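Local coordinates for protein adenosine deaminase (Burkholderia ambifaria, PDB 4GXW) that binds zinc and, as a member of the adenosine and AMP deaminase family of amidohydrolases, probably deaminates adenine or a related purine, at residues G7-A12 with D278-R283; T122-G127 with P164-A169; P195-W200 with V227-D232. All blocks are in the same frame, centred on the assembly; numbering follows the deposited sequence.

The three contacts lie in different parts of one TIM-barrel chain. Interaction 1 is buried and wholly apolar: the N-terminal loop lies on a tryptophan of helix 280-283, which belongs to the connection between strands 261-264 and 295-298. Interaction 2 is a surface salt bridge between helices that follow neighbouring parallel strands of the barrel. Interaction 3, partly buried, mixes methyl packing with a water bridge. Interactions 2 and 3 touch, since P164 of helix 164-176 packs on L198 and F199 of the 195-200 loop, and A167 on F199. Interaction 1 lies apart, its centre about 37 Å from that of interaction 2 and about 31 Å from that of interaction 3.

Interaction 1: residues G7-A12 with D278-R283; sequences GNVPAA and DQWAER
V9 and P10 lie against the six-membered ring of W280, each meeting a different part of it. P10 comes over one face: its CD sits 3.7 Å above the plane of the W280 ring, displaced toward the rim. The closest ring atom is W280 CE3, 3.8 Å from P10 CD, and P10 CG follows at 4.0 Å from the same CE3. With P10 CD 28° off the ring normal this is a CH-pi contact, and the proline runs roughly at right angles to the indole. V9 approaches obliquely at the far end of the six-membered ring, where V9 CB lies 3.7 Å from W280 CH2. Both V9 methyls also lie by that corner, CG1 at 3.9 Å and CG2 at 4.0 Å from W280 CH2, with CG2 equally near CZ3. The indole gets there because its CG stands anti to the backbone N (chi1 168°), which throws the ring out from the first turn of helix 280-283 toward the loop. In the TIM-barrel chain this short helix belongs to the connection from strand 261-264 to strand 295-298, while residues 7-12 precede helix 20-28, so the contact lays the N-terminal arm over a late crossover of the barrel. V9 stands about 12 Å, side chain to side chain, from the zinc ligand D301. L272 of helix 269-274 touches V9, P10 and W280, and F321 meets the indole edge-to-face. The carbonyl of P10 is hydrogen-bonded to H320 NE2.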
loop_
_atom_site.group_PDB
_atom_site.type_symbol
_atom_site.label_atom_id
_atom_site.label_comp_id
_atom_site.label_asym_id
_atom_site.label_seq_id
_atom_site.Cartn_x
_atom_site.Cartn_y
_atom_site.Cartn_z
ATOM N N GLY A 7 -6.523 -13.436 2.593
ATOM C CA GLY A 7 -5.282 -13.233 3.322
ATOM C C GLY A 7 -5.046 -14.231 4.443
ATOM O O GLY A 7 -4.168 -14.030 5.280
ATOM N N ASN A 8 -5.829 -15.307 4.458
ATOM C CA ASN A 8 -5.759 -16.298 5.531
ATOM C C ASN A 8 -5.861 -15.681 6.925
ATOM O O ASN A 8 -5.252 -16.173 7.878
ATOM C CB ASN A 8 -4.491 -17.154 5.418
ATOM C CG ASN A 8 -4.419 -17.919 4.109
ATOM O OD1 ASN A 8 -5.440 -18.219 3.494
ATOM N ND2 ASN A 8 -3.204 -18.241 3.680
ATOM N N VAL A 9 -6.625 -14.598 7.035
ATOM C CA VAL A 9 -6.872 -13.960 8.321
ATOM C C VAL A 9 -7.867 -14.816 9.113
ATOM O O VAL A 9 -8.518 -15.701 8.541
ATOM C CB VAL A 9 -7.406 -12.522 8.135
ATOM C CG1 VAL A 9 -6.465 -11.709 7.246
ATOM C CG2 VAL A 9 -8.819 -12.532 7.548
ATOM N N PRO A 10 -7.981 -14.580 10.432
ATOM C CA PRO A 10 -8.963 -15.348 11.207
ATOM C C PRO A 10 -10.385 -15.249 10.637
ATOM O O PRO A 10 -10.778 -14.203 10.120
ATOM C CB PRO A 10 -8.905 -14.687 12.585
ATOM C CG PRO A 10 -7.486 -14.217 12.692
ATOM C CD PRO A 10 -7.093 -13.783 11.302
ATOM N N ALA A 11 -11.143 -16.337 10.730
ATOM C CA ALA A 11 -12.489 -16.372 10.181
ATOM C C ALA A 11 -13.338 -15.300 10.850
ATOM O O ALA A 11 -13.164 -15.015 12.034
ATOM C CB ALA A 11 -13.104 -17.743 10.368
ATOM N N ALA A 12 -14.232 -14.692 10.082
ATOM C CA ALA A 12 -15.104 -13.644 10.610
ATOM C C ALA A 12 -15.961 -14.168 11.759
ATOM O O ALA A 12 -16.473 -15.282 11.692
ATOM C CB ALA A 12 -15.978 -13.090 9.507
ATOM N N ASP A 278 -8.951 -14.761 18.223
ATOM C CA ASP A 278 -10.314 -14.427 18.638
ATOM C C ASP A 278 -10.502 -12.938 18.964
ATOM O O ASP A 278 -11.618 -12.486 19.224
ATOM C CB ASP A 278 -10.754 -15.304 19.820
ATOM C CG ASP A 278 -10.277 -14.773 21.163
ATOM O OD1 ASP A 278 -9.118 -14.325 21.262
ATOM O OD2 ASP A 278 -11.066 -14.826 22.131
ATOM N N GLN A 279 -9.413 -12.174 18.939
ATOM C CA GLN A 279 -9.489 -10.754 19.273
ATOM C C GLN A 279 -8.940 -9.842 18.177
ATOM O O GLN A 279 -9.046 -8.622 18.272
ATOM C CB GLN A 279 -8.764 -10.469 20.595
ATOM C CG GLN A 279 -9.643 -10.586 21.835
ATOM C CD GLN A 279 -8.982 -9.997 23.064
ATOM O OE1 GLN A 279 -8.043 -10.575 23.611
ATOM N NE2 GLN A 279 -9.459 -8.833 23.495
ATOM N N TRP A 280 -8.352 -10.433 17.141
ATOM C CA TRP A 280 -7.702 -9.652 16.087
ATOM C C TRP A 280 -8.621 -8.610 15.440
ATOM O O TRP A 280 -8.294 -7.418 15.409
ATOM C CB TRP A 280 -7.092 -10.581 15.030
ATOM C CG TRP A 280 -6.666 -9.875 13.784
ATOM C CD1 TRP A 280 -5.531 -9.137 13.603
ATOM C CD2 TRP A 280 -7.368 -9.844 12.536
ATOM N NE1 TRP A 280 -5.490 -8.643 12.320
ATOM C CE2 TRP A 280 -6.608 -9.063 11.645
ATOM C CE3 TRP A 280 -8.568 -10.403 12.090
ATOM C CZ2 TRP A 280 -7.005 -8.831 10.327
ATOM C CZ3 TRP A 280 -8.966 -10.165 10.784
ATOM C CH2 TRP A 280 -8.189 -9.382 9.918
ATOM N N ALA A 281 -9.770 -9.044 14.938
ATOM C CA ALA A 281 -10.690 -8.116 14.286
ATOM C C ALA A 281 -11.223 -7.080 15.271
ATOM O O ALA A 281 -11.408 -5.910 14.923
ATOM C CB ALA A 281 -11.837 -8.866 13.641
ATOM N N GLU A 282 -11.473 -7.514 16.500
ATOM C CA GLU A 282 -12.028 -6.646 17.533
ATOM C C GLU A 282 -11.077 -5.558 18.028
ATOM O O GLU A 282 -11.504 -4.430 18.301
ATOM C CB GLU A 282 -12.474 -7.493 18.720
ATOM C CG GLU A 282 -13.727 -8.290 18.451
ATOM C CD GLU A 282 -14.930 -7.395 18.284
ATOM O OE1 GLU A 282 -15.098 -6.473 19.118
ATOM O OE2 GLU A 282 -15.699 -7.601 17.320
ATOM N N ARG A 283 -9.794 -5.897 18.141
ATOM C CA ARG A 283 -8.835 -5.024 18.816
ATOM C C ARG A 283 -7.863 -4.303 17.894
ATOM O O ARG A 283 -7.035 -3.514 18.354
ATOM C CB ARG A 283 -8.054 -5.802 19.870
ATOM C CG ARG A 283 -8.895 -6.204 21.068
ATOM C CD ARG A 283 -9.627 -5.004 21.667
ATOM N NE ARG A 283 -8.710 -3.921 22.018
ATOM C CZ ARG A 283 -8.093 -3.816 23.191
ATOM N NH1 ARG A 283 -8.295 -4.728 24.133
ATOM N NH2 ARG A 283 -7.267 -2.801 23.425
#

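Interaction 2: residues T122-G127 with P164-A169; sequences TVRVSG and PDEAVA
R124 and E166 reach toward each other from opposite directions between helices 119-126 and 164-176, which follow neighbouring strands, 110-117 and 151-159, of the barrel sheet. The tight part is a single oxygen. E166 OE1 receives R124 NE at 2.9 Å and R124 NH2 at 3.1 Å, and the NE bond is the straighter, with an N-H...O angle of 156°. OE1 lies in the guanidinium plane at its edge, and the arginine engages it side-on. The carboxylate is turned steeply, 76° from the guanidinium, and its OE1 is met on the syn side by the two nitrogens from opposite faces. A bend at chi2 in each chain turns the charged ends to meet between the helices. Elsewhere the packing is loose: A169 CB touches R124 NH2 at 3.9 Å, and W173, one turn further along the same helix, lies against the arginine. R124 is exposed and E166 partly so. Because both N-H groups converge on OE1, with E166 OE2 no closer than 3.5 Å to R124 NE, the bridge fixes one oxygen rather than pairing both, and its strength is probably tempered by solvent.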
loop_
_atom_site.group_PDB
_atom_site.type_symbol
_atom_site.label_atom_id
_atom_site.label_comp_id
_atom_site.label_asym_id
_atom_site.label_seq_id
_atom_site.Cartn_x
_atom_site.Cartn_y
_atom_site.Cartn_z
ATOM N N THR A 122 18.088 -1.375 -4.827
ATOM C CA THR A 122 18.333 -1.589 -6.244
ATOM C C THR A 122 19.724 -1.103 -6.662
ATOM O O THR A 122 20.459 -1.816 -7.346
ATOM C CB THR A 122 17.242 -0.903 -7.072
ATOM O OG1 THR A 122 15.981 -1.497 -6.737
ATOM C CG2 THR A 122 17.515 -1.055 -8.561
ATOM N N VAL A 123 20.077 0.112 -6.261
ATOM C CA VAL A 123 21.362 0.684 -6.662
ATOM C C VAL A 123 22.541 0.044 -5.918
ATOM O O VAL A 123 23.526 -0.363 -6.540
ATOM C CB VAL A 123 21.389 2.222 -6.472
ATOM C CG1 VAL A 123 22.745 2.786 -6.866
ATOM C CG2 VAL A 123 20.288 2.882 -7.291
ATOM N N ARG A 124 22.428 -0.064 -4.596
ATOM C CA ARG A 124 23.548 -0.523 -3.774
ATOM C C ARG A 124 23.687 -2.036 -3.714
ATOM O O ARG A 124 24.797 -2.546 -3.600
ATOM C CB ARG A 124 23.436 0.009 -2.343
ATOM C CG ARG A 124 23.185 1.503 -2.211
ATOM C CD ARG A 124 24.300 2.350 -2.793
ATOM N NE ARG A 124 24.102 3.748 -2.414
ATOM C CZ ARG A 124 24.533 4.796 -3.110
ATOM N NH1 ARG A 124 25.194 4.625 -4.247
ATOM N NH2 ARG A 124 24.286 6.019 -2.662
ATOM N N VAL A 125 22.567 -2.755 -3.740
ATOM C CA VAL A 125 22.618 -4.206 -3.585
ATOM C C VAL A 125 22.471 -4.918 -4.932
ATOM O O VAL A 125 23.319 -5.733 -5.289
ATOM C CB VAL A 125 21.601 -4.710 -2.540
ATOM C CG1 VAL A 125 21.634 -6.226 -2.452
ATOM C CG2 VAL A 125 21.902 -4.094 -1.181
ATOM N N SER A 126 21.428 -4.594 -5.694
ATOM C CA SER A 126 21.287 -5.198 -7.022
ATOM C C SER A 126 22.339 -4.687 -8.004
ATOM O O SER A 126 22.657 -5.365 -8.976
ATOM C CB SER A 126 19.888 -4.968 -7.602
ATOM O OG SER A 126 18.877 -5.253 -6.655
ATOM N N GLY A 127 22.872 -3.493 -7.752
ATOM C CA GLY A 127 23.882 -2.900 -8.618
ATOM C C GLY A 127 23.332 -2.412 -9.950
ATOM O O GLY A 127 23.996 -2.513 -10.986
ATOM N N PRO A 164 20.769 7.844 7.157
ATOM C CA PRO A 164 20.035 8.960 6.540
ATOM C C PRO A 164 20.707 9.550 5.293
ATOM O O PRO A 164 19.998 10.155 4.485
ATOM C CB PRO A 164 19.919 9.997 7.673
ATOM C CG PRO A 164 20.785 9.489 8.798
ATOM C CD PRO A 164 20.914 8.006 8.613
ATOM N N ASP A 165 22.018 9.371 5.126
ATOM C CA ASP A 165 22.679 9.775 3.882
ATOM C C ASP A 165 22.111 9.080 2.645
ATOM O O ASP A 165 22.087 9.659 1.555
ATOM C CB ASP A 165 24.182 9.493 3.931
ATOM C CG ASP A 165 24.936 10.476 4.782
ATOM O OD1 ASP A 165 24.373 11.536 5.114
ATOM O OD2 ASP A 165 26.107 10.189 5.100
ATOM N N GLU A 166 21.668 7.836 2.800
ATOM C CA GLU A 166 21.114 7.104 1.667
ATOM C C GLU A 166 19.774 7.709 1.280
ATOM O O GLU A 166 19.405 7.727 0.107
ATOM C CB GLU A 166 20.971 5.604 1.967
ATOM C CG GLU A 166 22.294 4.859 2.134
ATOM C CD GLU A 166 23.140 4.792 0.866
ATOM O OE1 GLU A 166 22.625 5.030 -0.247
ATOM O OE2 GLU A 166 24.341 4.480 0.986
ATOM N N ALA A 167 19.053 8.226 2.273
ATOM C CA ALA A 167 17.773 8.874 2.029
ATOM C C ALA A 167 17.965 10.163 1.218
ATOM O O ALA A 167 17.236 10.409 0.254
ATOM C CB ALA A 167 17.050 9.156 3.357
ATOM N N VAL A 168 18.960 10.966 1.594
ATOM C CA VAL A 168 19.303 12.157 0.825
ATOM C C VAL A 168 19.698 11.774 -0.604
ATOM O O VAL A 168 19.310 12.451 -1.563
ATOM C CB VAL A 168 20.412 12.980 1.522
ATOM C CG1 VAL A 168 20.898 14.130 0.629
ATOM C CG2 VAL A 168 19.902 13.517 2.853
ATOM N N ALA A 169 20.438 10.674 -0.749
ATOM C CA ALA A 169 20.851 10.205 -2.073
ATOM C C ALA A 169 19.651 9.940 -2.988
ATOM O O ALA A 169 19.698 10.216 -4.190
ATOM C CB ALA A 169 21.748 8.961 -1.958
#

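Interaction 3: residues P195-W200 with V227-D232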
loop_
_atom_site.group_PDB
_atom_site.type_symbol
_atom_site.label_atom_id
_atom_site.label_comp_id
_atom_site.label_asym_id
_atom_site.label_seq_id
_atom_site.Cartn_x
_atom_site.Cartn_y
_atom_site.Cartn_z
ATOM N N PRO A 195 13.613 6.115 14.101
ATOM C CA PRO A 195 12.479 7.042 14.139
ATOM C C PRO A 195 12.493 8.038 12.977
ATOM O O PRO A 195 13.549 8.319 12.399
ATOM C CB PRO A 195 12.658 7.743 15.485
ATOM C CG PRO A 195 14.121 7.724 15.702
ATOM C CD PRO A 195 14.571 6.381 15.187
ATOM N N PRO A 196 11.322 8.588 12.645
ATOM C CA PRO A 196 11.217 9.414 11.433
ATOM C C PRO A 196 12.084 10.677 11.439
ATOM O O PRO A 196 12.559 11.067 10.369
ATOM C CB PRO A 196 9.720 9.750 11.368
ATOM C CG PRO A 196 9.225 9.574 12.789
ATOM C CD PRO A 196 10.020 8.415 13.318
ATOM N N GLU A 197 12.294 11.285 12.602
ATOM C CA GLU A 197 13.109 12.494 12.664
ATOM C C GLU A 197 14.569 12.275 12.254
ATOM O O GLU A 197 15.270 13.213 11.902
ATOM C CB GLU A 197 13.013 13.160 14.043
ATOM C CG GLU A 197 13.592 12.362 15.206
ATOM C CD GLU A 197 12.593 11.449 15.902
ATOM O OE1 GLU A 197 11.589 11.025 15.269
ATOM O OE2 GLU A 197 12.831 11.135 17.097
ATOM N N LEU A 198 15.024 11.024 12.291
ATOM C CA LEU A 198 16.367 10.702 11.831
ATOM C C LEU A 198 16.572 11.120 10.369
ATOM O O LEU A 198 17.691 11.435 9.953
ATOM C CB LEU A 198 16.618 9.199 12.004
ATOM C CG LEU A 198 17.982 8.609 11.655
ATOM C CD1 LEU A 198 19.075 9.313 12.457
ATOM C CD2 LEU A 198 17.984 7.100 11.925
ATOM N N PHE A 199 15.471 11.138 9.619
ATOM C CA PHE A 199 15.467 11.358 8.171
ATOM C C PHE A 199 14.962 12.750 7.783
ATOM O O PHE A 199 14.480 12.968 6.667
ATOM C CB PHE A 199 14.652 10.242 7.504
ATOM C CG PHE A 199 15.200 8.883 7.818
ATOM C CD1 PHE A 199 16.244 8.367 7.065
ATOM C CD2 PHE A 199 14.755 8.167 8.922
ATOM C CE1 PHE A 199 16.808 7.142 7.374
ATOM C CE2 PHE A 199 15.315 6.933 9.234
ATOM C CZ PHE A 199 16.337 6.422 8.458
ATOM N N TRP A 200 15.108 13.702 8.700
ATOM C CA TRP A 200 14.635 15.063 8.471
ATOM C C TRP A 200 15.223 15.671 7.197
ATOM O O TRP A 200 14.534 16.397 6.477
ATOM C CB TRP A 200 14.942 15.970 9.679
ATOM C CG TRP A 200 16.397 16.239 9.897
ATOM C CD1 TRP A 200 17.250 15.543 10.707
ATOM C CD2 TRP A 200 17.178 17.289 9.308
ATOM N NE1 TRP A 200 18.508 16.086 10.646
ATOM C CE2 TRP A 200 18.493 17.159 9.794
ATOM C CE3 TRP A 200 16.891 18.327 8.410
ATOM C CZ2 TRP A 200 19.525 18.028 9.412
ATOM C CZ3 TRP A 200 17.904 19.180 8.036
ATOM C CH2 TRP A 200 19.210 19.029 8.532
ATOM N N VAL A 227 3.943 9.278 14.600
ATOM C CA VAL A 227 2.926 9.859 13.724
ATOM C C VAL A 227 2.965 11.383 13.805
ATOM O O VAL A 227 2.940 12.077 12.777
ATOM C CB VAL A 227 1.518 9.323 14.066
ATOM C CG1 VAL A 227 0.472 9.878 13.095
ATOM C CG2 VAL A 227 1.521 7.800 14.035
ATOM N N GLU A 228 3.015 11.898 15.028
ATOM C CA GLU A 228 3.135 13.337 15.235
ATOM C C GLU A 228 4.367 13.917 14.531
ATOM O O GLU A 228 4.292 14.963 13.878
ATOM C CB GLU A 228 3.175 13.667 16.735
ATOM C CG GLU A 228 3.244 15.154 17.022
ATOM C CD GLU A 228 3.444 15.461 18.488
ATOM O OE1 GLU A 228 4.075 14.639 19.199
ATOM O OE2 GLU A 228 2.971 16.535 18.929
ATOM N N THR A 229 5.506 13.244 14.663
ATOM C CA THR A 229 6.730 13.694 14.010
ATOM C C THR A 229 6.583 13.694 12.479
ATOM O O THR A 229 6.974 14.660 11.813
ATOM C CB THR A 229 7.922 12.831 14.442
ATOM O OG1 THR A 229 8.110 12.994 15.853
ATOM C CG2 THR A 229 9.191 13.265 13.723
ATOM N N ALA A 230 6.003 12.637 11.913
ATOM C CA ALA A 230 5.802 12.601 10.466
ATOM C C ALA A 230 4.950 13.768 9.986
ATOM O O ALA A 230 5.291 14.447 9.002
ATOM C CB ALA A 230 5.177 11.286 10.046
ATOM N N VAL A 231 3.843 14.012 10.681
ATOM C CA VAL A 231 2.914 15.045 10.255
ATOM C C VAL A 231 3.423 16.458 10.532
ATOM O O VAL A 231 3.305 17.338 9.677
ATOM C CB VAL A 231 1.528 14.825 10.894
ATOM C CG1 VAL A 231 0.588 15.966 10.548
ATOM C CG2 VAL A 231 0.952 13.482 10.444
ATOM N N ASP A 232 3.991 16.674 11.713
ATOM C CA ASP A 232 4.315 18.033 12.148
ATOM C C ASP A 232 5.783 18.442 12.073
ATOM O O ASP A 232 6.087 19.627 12.185
ATOM C CB ASP A 232 3.767 18.291 13.558
ATOM C CG ASP A 232 2.255 18.338 13.586
ATOM O OD1 ASP A 232 1.666 18.806 12.587
ATOM O OD2 ASP A 232 1.660 17.914 14.603
HETATM O O HOH W 1 9.220 10.546 16.542
#
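The 3-10 turn at 196-198, which leads into helix 200-208, packs on helix 224-232, and T229 supplies the helix side of the contact. Its methyl carries the packing: T229 CG2 lies 3.8 Å from P196 CG, and the ring of P196 crosses the threonine at about a right angle. From E197 the same methyl meets CB, also at 3.8 Å, and the carboxylate oxygen OE1 at 3.6 Å. CG2 of T229 can do this because it stands anti to the backbone N, which turns it out of the helix toward the 3-10 turn, while OG1 (chi1 -63°) sits beside that N. E197 runs roughly perpendicular to T229; its CG lies between the backbone N and the carbonyl carbon (chi1 66°), and a bend at chi2 (-91°) brings the end of the chain back to the helix. The two segments follow neighbouring parallel strands of the TIM-barrel, 184-188 and 212-217, and the latter carries the zinc ligand H216, whose side chain is about 8 Å from that of P196. The polar ends are joined through solvent rather than directly. E197 OE1 and T229 OG1 are 4.0 Å apart, and a water spans them, donating to E197 OE1 at 2.7 Å and standing 2.8 Å from T229 OG1. That hydroxyl is also hydrogen-bonded to the carbonyl of R225, one turn back in its own helix. R160 and L234 touch P196, and L233 touches E197.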